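Local coordinates for HydG protein (Carboxydothermus hydrogenoformans, PDB 4RTB) that is a radical SAM maturase of [FeFe]-hydrogenase that makes carbon monoxide and cyanide, and holds an iron-sulfur cluster and S-adenosylmethionine, at residues A68-D72 against H304-I309. Sequence-based numbering, arbitrary orientation.
Sequences AFAND and HKFKKI
NZ of K305 bridges the last turn of helix 62-70 and the turn just after it: it makes a salt bridge to OD1 of D72 (3.2 Å) and a weak hydrogen bond to O of F69 (3.2 Å). It belongs to a salt-bridge network that ties the end of helix 62-70 to helix 303-316, the helix of a beta-alpha-beta crossover joining parallel strands 281-283 and 321-324 of the radical SAM barrel. Bends at chi2 (136°) and chi4 (55°) turn the K305 chain back over F69, placing NZ in a cation-pi position 4.9 Å from the ring centroid and 16° off its normal. Replacing K305 by an alanine is likely to leave the D72 carboxylate without its sound lysine partner and strip the aliphatic cover from F69 CZ, which K305 CG touches at 3.6 Å. K308 joins the network, but its NZ is modelled too close to D72 for its exact place to be relied on; its chain, extended beyond CG, directs the ammonium toward O of A68. H304 turns a ring edge to the carboxylate, CD2 4.1 Å from CG of D72, while its NE2 is hydrogen-bonded to D77. Apolar packing finishes the interface: CE2 of F69 meets CG1 of I309 at 3.6 Å, and L261 of helix 257-275 touches both side chains. The backbone O of K305 sits near the F69 ring plane, 3.6 Å from CE2.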
loop_
_atom_site.group_PDB
_atom_site.type_symbol
_atom_site.label_atom_id
_atom_site.label_comp_id
_atom_site.label_asym_id
_atom_site.label_seq_id
_atom_site.Cartn_x
_atom_site.Cartn_y
_atom_site.Cartn_z
ATOM N N ALA A 68 -19.985 -10.499 3.886
ATOM C CA ALA A 68 -19.779 -9.310 4.707
ATOM C C ALA A 68 -19.577 -8.074 3.842
ATOM O O ALA A 68 -20.016 -6.978 4.192
ATOM C CB ALA A 68 -18.592 -9.502 5.637
ATOM N N PHE A 69 -18.909 -8.252 2.708
ATOM C CA PHE A 69 -18.709 -7.140 1.793
ATOM C C PHE A 69 -19.973 -6.839 0.998
ATOM O O PHE A 69 -20.397 -5.686 0.901
ATOM C CB PHE A 69 -17.561 -7.424 0.829
ATOM C CG PHE A 69 -17.344 -6.331 -0.170
ATOM C CD1 PHE A 69 -17.890 -6.415 -1.440
ATOM C CD2 PHE A 69 -16.620 -5.203 0.172
ATOM C CE1 PHE A 69 -17.703 -5.401 -2.356
ATOM C CE2 PHE A 69 -16.430 -4.186 -0.739
ATOM C CZ PHE A 69 -16.971 -4.285 -2.005
ATOM N N ALA A 70 -20.561 -7.887 0.431
ATOM C CA ALA A 70 -21.672 -7.752 -0.505
ATOM C C ALA A 70 -22.905 -7.083 0.102
ATOM O O ALA A 70 -23.601 -6.326 -0.575
ATOM C CB ALA A 70 -22.045 -9.121 -1.060
ATOM N N ASN A 71 -23.167 -7.359 1.377
ATOM C CA ASN A 71 -24.390 -6.895 2.029
ATOM C C ASN A 71 -24.179 -5.697 2.951
ATOM O O ASN A 71 -23.309 -5.719 3.820
ATOM C CB ASN A 71 -25.020 -8.038 2.827
ATOM C CG ASN A 71 -25.379 -9.225 1.957
ATOM O OD1 ASN A 71 -26.532 -9.389 1.555
ATOM N ND2 ASN A 71 -24.392 -10.062 1.659
ATOM N N ASP A 72 -24.992 -4.661 2.768
ATOM C CA ASP A 72 -24.901 -3.461 3.596
ATOM C C ASP A 72 -26.067 -3.343 4.579
ATOM O O ASP A 72 -27.153 -2.895 4.212
ATOM C CB ASP A 72 -24.841 -2.204 2.720
ATOM C CG ASP A 72 -23.553 -2.104 1.924
ATOM O OD1 ASP A 72 -23.511 -1.322 0.952
ATOM O OD2 ASP A 72 -22.582 -2.808 2.270
ATOM N N HIS A 304 -18.258 4.085 1.632
ATOM C CA HIS A 304 -18.685 3.082 2.593
ATOM C C HIS A 304 -18.107 1.712 2.253
ATOM O O HIS A 304 -17.488 1.056 3.097
ATOM C CB HIS A 304 -20.211 3.010 2.642
ATOM C CG HIS A 304 -20.732 2.093 3.698
ATOM N ND1 HIS A 304 -20.746 2.432 5.034
ATOM C CD2 HIS A 304 -21.245 0.843 3.620
ATOM C CE1 HIS A 304 -21.253 1.433 5.733
ATOM N NE2 HIS A 304 -21.563 0.456 4.899
ATOM N N LYS A 305 -18.309 1.291 1.009
ATOM C CA LYS A 305 -17.814 -0.003 0.558
ATOM C C LYS A 305 -16.293 -0.063 0.651
ATOM O O LYS A 305 -15.738 -1.098 0.993
ATOM C CB LYS A 305 -18.277 -0.290 -0.870
ATOM C CG LYS A 305 -19.132 -1.544 -0.994
ATOM C CD LYS A 305 -20.337 -1.310 -1.892
ATOM C CE LYS A 305 -21.143 -2.588 -2.083
ATOM N NZ LYS A 305 -21.550 -3.200 -0.787
ATOM N N PHE A 306 -15.630 1.053 0.364
ATOM C CA PHE A 306 -14.179 1.147 0.502
ATOM C C PHE A 306 -13.741 0.851 1.938
ATOM O O PHE A 306 -12.865 0.002 2.181
ATOM C CB PHE A 306 -13.697 2.537 0.085
ATOM C CG PHE A 306 -12.247 2.590 -0.289
ATOM C CD1 PHE A 306 -11.639 1.511 -0.908
ATOM C CD2 PHE A 306 -11.489 3.718 -0.022
ATOM C CE1 PHE A 306 -10.303 1.556 -1.259
ATOM C CE2 PHE A 306 -10.153 3.771 -0.366
ATOM C CZ PHE A 306 -9.557 2.687 -0.986
ATOM N N LYS A 307 -14.365 1.557 2.882
ATOM C CA LYS A 307 -14.121 1.332 4.302
ATOM C C LYS A 307 -14.348 -0.140 4.638
ATOM O O LYS A 307 -13.607 -0.730 5.430
ATOM C CB LYS A 307 -15.021 2.237 5.150
ATOM C CG LYS A 307 -14.694 3.724 5.019
ATOM C CD LYS A 307 -15.941 4.610 5.083
ATOM C CE LYS A 307 -16.508 4.728 6.490
ATOM N NZ LYS A 307 -17.631 5.712 6.544
ATOM N N LYS A 308 -15.357 -0.735 4.007
ATOM C CA LYS A 308 -15.603 -2.167 4.146
ATOM C C LYS A 308 -14.443 -3.022 3.635
ATOM O O LYS A 308 -14.122 -4.051 4.236
ATOM C CB LYS A 308 -16.883 -2.562 3.413
ATOM C CG LYS A 308 -18.097 -2.682 4.301
ATOM C CD LYS A 308 -19.256 -3.267 3.526
ATOM C CE LYS A 308 -20.368 -3.696 4.452
ATOM N NZ LYS A 308 -21.508 -4.254 3.682
ATOM N N ILE A 309 -13.820 -2.613 2.531
ATOM C CA ILE A 309 -12.703 -3.384 1.995
ATOM C C ILE A 309 -11.523 -3.325 2.949
ATOM O O ILE A 309 -10.950 -4.359 3.281
ATOM C CB ILE A 309 -12.214 -2.904 0.607
ATOM C CG1 ILE A 309 -13.359 -2.379 -0.251
ATOM C CG2 ILE A 309 -11.519 -4.045 -0.122
ATOM C CD1 ILE A 309 -12.903 -1.836 -1.589
#